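Local coordinates for virulence protein STM3117 (Salmonella enterica subsp. enterica serovar Typhimurium, PDB 3HUH) that is critically involved in replication of the bacterium inside host macrophages and may take part in the biosynthesis and modification of the peptidoglycan layer, at residues H26-V31 / K65-Q70; G85-C90 / D134-E139. All blocks are in the same frame, centred on the assembly; numbering follows the deposited sequence.

Contact 1: residues H26-V31 / K65-Q70; sequences HLVLTV and KINLHQ
Val-28 and His-69 meet on one face of a parallel strand pair. Methyl CG1 of Val-28 sits over the imidazole of His-69, 3.5 Å from the ring centroid and only 8° off its normal. This is a CH-pi contact. Val-28 CG1 is anti to the backbone N (chi1 178°), which carries it toward the ring. Within its own strand, His-69 ND1 donates to Leu-68 O at 3.2 Å. Leu-68 O lies almost in the ring plane, but His-69 ND1 stands well above the carbonyl plane, not on a lone pair. Phe-75 adds an edge-to-face contact.

From Val-28 and Asn-67 onward the backbones form a regular parallel ladder. Leu-29 uses both backbone polar atoms on strand 65-70: its N donates to Asn-67 O at 3.0 Å and its O accepts from His-69 N. Asn-67 N to Leu-27 O and Val-31 N to His-69 O extend the ladder. Toward His-26 it loosens, and the bond from Leu-27 N to Lys-65 O is weak.

Polar groups share the His-69 face. Lys-65 NZ reaches Asn-67 OD1 at 2.9 Å, in the carbonyl plane and on a lone pair. The lysine is extended beyond CG, and Phe-52 gives it a cation-pi partner. His-26 CB rests on Lys-65 CG at 3.7 Å.

The other face is mostly apolar. Ile-66 CG2 touches both CG and CD1 of Leu-29, each at 3.7 Å. Leu-27 CD1 lies beside Ile-66, and Leu-68 CD2 approaches Leu-29 CB. Tyr-41 of helix 34-43 also packs on Leu-29. At the end, Gln-70 OE1 accepts from Ile-34 N.

The pair joins the first and fourth strands of a 1-4-3-2 VOC sheet. One face seats it in the core. On the mainly polar face the lysine bond sets the Asn-67 amide, and the Leu-68 bond probably helps orient His-69.

Contact 2: residues G85-C90 / D134-E139; sequences GSADLC and DGNLIE
Cys-90 and Glu-139 lie on one face of a parallel strand pair. Glu-139 is fully extended, with CG anti to the backbone N (chi1 -176°) and chi2 also near 180°. The extended chain brings its carboxylate carbon CD to 3.9 Å from Cys-90 SG, a packing contact, while OE1 comes to 3.7 Å from Cys-90 CB. The other oxygen, OE2, is hydrogen-bonded to Ser-127 OG.

Asp-88 and Leu-137 lie side by side on the same face and point the same way. Methyl CD2 of Leu-137 lies alongside the carboxylate, 3.6 Å from Asp-88 OD1. The reverse face is apolar: Leu-89 CD1 and Ile-138 CD1 are only loosely packed, 4.4 Å apart.

Ahead of the strands, the end of the Asn-136 side chain turns in to Ala-87, its CG 3.7 Å from Ala-87 CB. Gly-85 has no side chain, and its CA comes to 3.2 Å from Asp-134 O. Asp-132 OD1 accepts from the N atoms of both Asp-134 and Asn-136, which shapes the turn before the strand.

Three backbone bonds fix the register. Leu-137 N donates to Ala-87 O and Leu-89 N to Leu-137 O. The straightest is Glu-139 N to Leu-89 O, 2.8 Å with 173° at the hydrogen.

This is the first-to-fourth strand pairing of the second VOC sheet. Leu-89 and Cys-90 also join an antiparallel ladder with the second subunit. Its Val-28 packs on Asp-88, and its His-26 on Cys-90 and Glu-139. Two acids, a thiol and Leu-137 thus share a buried face at the interface. Asp-88 OD1 and Glu-139 OE1 are 5.0 Å apart, a spacing that would probably suit a cation or proton donors nearby.

In the fold
Contacts 1 and 2 are equivalent pairings in the two sheets of a VOC chain, with centres about 12 Å apart. Their apolar faces meet where Leu-27 CD2 is 4.0 Å from Leu-89 CD2. Leu-29 CD2 packs on the loop before strand 88-93, 3.5 Å from Ala-87 CB. At one end Val-31 CB is 3.4 Å from Asp-134 OD2. The dimer links the contacts again. His-26 and Leu-27 of contact 1 form an antiparallel ladder with the second subunit. His-26 packs on Glu-139 of that subunit and Val-28 on its Asp-88, so the His-26 face of one chain packs on the Glu-139 face of the other. VOC enzymes often place a metal or substrate site in such a region, but none is established here.

Contact 1: residues H26-V31 / K65-Q70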
loop_
_atom_site.group_PDB
_atom_site.type_symbol
_atom_site.label_atom_id
_atom_site.label_comp_id
_atom_site.label_asym_id
_atom_site.label_seq_id
_atom_site.Cartn_x
_atom_site.Cartn_y
_atom_site.Cartn_z
ATOM N N HIS A 26 1.542 -3.445 -6.062
ATOM C CA HIS A 26 2.254 -2.193 -5.899
ATOM C C HIS A 26 1.295 -1.114 -5.443
ATOM O O HIS A 26 0.090 -1.345 -5.316
ATOM C CB HIS A 26 2.912 -1.786 -7.229
ATOM C CG HIS A 26 1.951 -1.626 -8.372
ATOM N ND1 HIS A 26 1.209 -0.481 -8.576
ATOM C CD2 HIS A 26 1.635 -2.462 -9.391
ATOM C CE1 HIS A 26 0.483 -0.617 -9.674
ATOM N NE2 HIS A 26 0.723 -1.811 -10.186
ATOM N N LEU A 27 1.844 0.058 -5.171
ATOM C CA LEU A 27 1.043 1.193 -4.762
ATOM C C LEU A 27 1.823 2.430 -5.152
ATOM O O LEU A 27 3.020 2.357 -5.439
ATOM C CB LEU A 27 0.770 1.155 -3.252
ATOM C CG LEU A 27 1.951 1.156 -2.284
ATOM C CD1 LEU A 27 2.419 2.569 -2.032
ATOM C CD2 LEU A 27 1.516 0.518 -0.982
ATOM N N VAL A 28 1.143 3.565 -5.176
ATOM C CA VAL A 28 1.776 4.812 -5.557
ATOM C C VAL A 28 1.869 5.801 -4.408
ATOM O O VAL A 28 0.880 6.085 -3.728
ATOM C CB VAL A 28 1.012 5.501 -6.715
ATOM C CG1 VAL A 28 1.669 6.834 -7.059
ATOM C CG2 VAL A 28 0.994 4.604 -7.941
ATOM N N LEU A 29 3.074 6.309 -4.187
ATOM C CA LEU A 29 3.296 7.315 -3.165
ATOM C C LEU A 29 3.498 8.634 -3.893
ATOM O O LEU A 29 4.252 8.701 -4.861
ATOM C CB LEU A 29 4.551 7.009 -2.336
ATOM C CG LEU A 29 4.502 5.840 -1.353
ATOM C CD1 LEU A 29 5.844 5.732 -0.625
ATOM C CD2 LEU A 29 3.370 6.067 -0.348
ATOM N N THR A 30 2.801 9.674 -3.446
ATOM C CA THR A 30 2.956 10.996 -4.038
ATOM C C THR A 30 3.892 11.732 -3.092
ATOM O O THR A 30 3.607 11.876 -1.902
ATOM C CB THR A 30 1.605 11.710 -4.158
ATOM O OG1 THR A 30 0.779 10.964 -5.059
ATOM C CG2 THR A 30 1.786 13.132 -4.705
ATOM N N VAL A 31 5.016 12.195 -3.628
ATOM C CA VAL A 31 6.033 12.848 -2.813
ATOM C C VAL A 31 6.458 14.232 -3.296
ATOM O O VAL A 31 6.276 14.582 -4.464
ATOM C CB VAL A 31 7.285 11.940 -2.720
ATOM C CG1 VAL A 31 6.899 10.596 -2.113
ATOM C CG2 VAL A 31 7.888 11.735 -4.100
ATOM N N LYS A 65 6.495 -3.537 -5.587
ATOM C CA LYS A 65 7.155 -2.265 -5.836
ATOM C C LYS A 65 6.291 -1.083 -5.431
ATOM O O LYS A 65 5.080 -1.215 -5.251
ATOM C CB LYS A 65 7.568 -2.124 -7.310
ATOM C CG LYS A 65 6.430 -1.920 -8.311
ATOM C CD LYS A 65 7.001 -1.474 -9.663
ATOM C CE LYS A 65 5.921 -1.364 -10.731
ATOM N NZ LYS A 65 6.349 -0.414 -11.804
ATOM N N ILE A 66 6.937 0.059 -5.247
ATOM C CA ILE A 66 6.245 1.290 -4.915
ATOM C C ILE A 66 6.556 2.274 -6.034
ATOM O O ILE A 66 7.717 2.621 -6.260
ATOM C CB ILE A 66 6.729 1.869 -3.571
ATOM C CG1 ILE A 66 6.220 0.988 -2.427
ATOM C CG2 ILE A 66 6.241 3.310 -3.411
ATOM C CD1 ILE A 66 6.752 1.372 -1.079
ATOM N N ASN A 67 5.526 2.683 -6.764
ATOM C CA ASN A 67 5.719 3.651 -7.832
ATOM C C ASN A 67 5.695 5.030 -7.196
ATOM O O ASN A 67 4.956 5.274 -6.233
ATOM C CB ASN A 67 4.616 3.545 -8.887
ATOM C CG ASN A 67 4.747 2.306 -9.741
ATOM O OD1 ASN A 67 5.857 1.812 -9.970
ATOM N ND2 ASN A 67 3.619 1.813 -10.245
ATOM N N LEU A 68 6.509 5.933 -7.721
ATOM C CA LEU A 68 6.566 7.274 -7.180
ATOM C C LEU A 68 6.008 8.315 -8.134
ATOM O O LEU A 68 6.225 8.238 -9.343
ATOM C CB LEU A 68 8.016 7.646 -6.833
ATOM C CG LEU A 68 8.741 6.702 -5.872
ATOM C CD1 LEU A 68 10.186 7.158 -5.700
ATOM C CD2 LEU A 68 8.020 6.674 -4.522
ATOM N N HIS A 69 5.259 9.265 -7.578
ATOM C CA HIS A 69 4.715 10.395 -8.339
ATOM C C HIS A 69 5.224 11.627 -7.601
ATOM O O HIS A 69 5.096 11.719 -6.376
ATOM C CB HIS A 69 3.186 10.470 -8.287
ATOM C CG HIS A 69 2.474 9.541 -9.222
ATOM N ND1 HIS A 69 3.116 8.604 -9.999
ATOM C CD2 HIS A 69 1.152 9.401 -9.478
ATOM C CE1 HIS A 69 2.220 7.924 -10.694
ATOM N NE2 HIS A 69 1.020 8.388 -10.395
ATOM N N GLN A 70 5.803 12.577 -8.320
ATOM C CA GLN A 70 6.260 13.787 -7.658
ATOM C C GLN A 70 5.163 14.836 -7.812
ATOM O O GLN A 70 4.484 14.891 -8.839
ATOM C CB GLN A 70 7.564 14.284 -8.286
ATOM C CG GLN A 70 8.127 15.541 -7.647
ATOM C CD GLN A 70 9.569 15.797 -8.057
ATOM O OE1 GLN A 70 10.488 15.132 -7.583
ATOM N NE2 GLN A 70 9.770 16.757 -8.959
#

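Contact 2: residues G85-C90 / D134-E139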
loop_
_atom_site.group_PDB
_atom_site.type_symbol
_atom_site.label_atom_id
_atom_site.label_comp_id
_atom_site.label_asym_id
_atom_site.label_seq_id
_atom_site.Cartn_x
_atom_site.Cartn_y
_atom_site.Cartn_z
ATOM N N GLY A 85 2.742 12.208 2.608
ATOM C CA GLY A 85 2.610 11.945 4.033
ATOM C C GLY A 85 1.307 11.299 4.477
ATOM O O GLY A 85 1.030 11.221 5.675
ATOM N N SER A 86 0.511 10.821 3.526
ATOM C CA SER A 86 -0.769 10.192 3.837
ATOM C C SER A 86 -0.704 8.666 3.918
ATOM O O SER A 86 -1.709 8.015 4.220
ATOM C CB SER A 86 -1.817 10.594 2.791
ATOM O OG SER A 86 -1.482 10.109 1.500
ATOM N N ALA A 87 0.468 8.095 3.651
ATOM C CA ALA A 87 0.621 6.646 3.698
ATOM C C ALA A 87 0.997 6.126 5.081
ATOM O O ALA A 87 1.716 6.785 5.838
ATOM C CB ALA A 87 1.659 6.192 2.674
ATOM N N ASP A 88 0.504 4.928 5.377
ATOM C CA ASP A 88 0.728 4.230 6.643
ATOM C C ASP A 88 0.913 2.785 6.180
ATOM O O ASP A 88 -0.065 2.076 5.940
ATOM C CB ASP A 88 -0.523 4.372 7.515
ATOM C CG ASP A 88 -0.325 3.848 8.916
ATOM O OD1 ASP A 88 0.526 2.950 9.108
ATOM O OD2 ASP A 88 -1.040 4.325 9.821
ATOM N N LEU A 89 2.171 2.370 6.049
ATOM C CA LEU A 89 2.525 1.056 5.515
ATOM C C LEU A 89 3.356 0.185 6.437
ATOM O O LEU A 89 4.209 0.677 7.168
ATOM C CB LEU A 89 3.329 1.242 4.224
ATOM C CG LEU A 89 2.904 2.345 3.251
ATOM C CD1 LEU A 89 3.936 2.464 2.143
ATOM C CD2 LEU A 89 1.528 2.031 2.678
ATOM N N CYS A 90 3.129 -1.121 6.369
ATOM C CA CYS A 90 3.888 -2.061 7.178
ATOM C C CYS A 90 4.653 -3.020 6.278
ATOM O O CYS A 90 4.074 -3.661 5.398
ATOM C CB CYS A 90 2.970 -2.864 8.098
ATOM S SG CYS A 90 3.856 -4.156 9.014
ATOM N N ASP A 134 8.484 12.488 3.649
ATOM C CA ASP A 134 7.225 13.211 3.521
ATOM C C ASP A 134 6.300 13.046 4.718
ATOM O O ASP A 134 5.227 13.635 4.760
ATOM C CB ASP A 134 6.509 12.782 2.237
ATOM C CG ASP A 134 7.238 13.243 0.985
ATOM O OD1 ASP A 134 6.953 14.362 0.502
ATOM O OD2 ASP A 134 8.113 12.497 0.495
ATOM N N GLY A 135 6.717 12.248 5.696
ATOM C CA GLY A 135 5.890 12.056 6.872
ATOM C C GLY A 135 5.063 10.782 6.863
ATOM O O GLY A 135 4.285 10.540 7.788
ATOM N N ASN A 136 5.206 9.972 5.817
ATOM C CA ASN A 136 4.470 8.717 5.759
ATOM C C ASN A 136 4.938 7.868 6.937
ATOM O O ASN A 136 6.120 7.899 7.307
ATOM C CB ASN A 136 4.763 7.967 4.455
ATOM C CG ASN A 136 4.278 8.716 3.222
ATOM O OD1 ASN A 136 5.013 8.866 2.246
ATOM N ND2 ASN A 136 3.040 9.177 3.258
ATOM N N LEU A 137 4.017 7.125 7.537
ATOM C CA LEU A 137 4.377 6.266 8.657
ATOM C C LEU A 137 4.818 4.920 8.100
ATOM O O LEU A 137 4.085 4.282 7.332
ATOM C CB LEU A 137 3.189 6.076 9.599
ATOM C CG LEU A 137 3.480 5.249 10.857
ATOM C CD1 LEU A 137 4.482 5.983 11.749
ATOM C CD2 LEU A 137 2.184 4.994 11.601
ATOM N N ILE A 138 6.020 4.501 8.476
ATOM C CA ILE A 138 6.558 3.230 8.016
ATOM C C ILE A 138 6.751 2.307 9.211
ATOM O O ILE A 138 7.518 2.604 10.124
ATOM C CB ILE A 138 7.908 3.421 7.297
ATOM C CG1 ILE A 138 7.750 4.426 6.148
ATOM C CG2 ILE A 138 8.418 2.080 6.791
ATOM C CD1 ILE A 138 6.698 4.053 5.115
ATOM N N GLU A 139 6.030 1.193 9.188
ATOM C CA GLU A 139 6.078 0.195 10.242
ATOM C C GLU A 139 6.918 -0.962 9.710
ATOM O O GLU A 139 6.553 -1.587 8.717
ATOM C CB GLU A 139 4.648 -0.274 10.561
ATOM C CG GLU A 139 4.517 -1.269 11.716
ATOM C CD GLU A 139 3.083 -1.754 11.929
ATOM O OE1 GLU A 139 2.160 -1.215 11.278
ATOM O OE2 GLU A 139 2.871 -2.676 12.755
#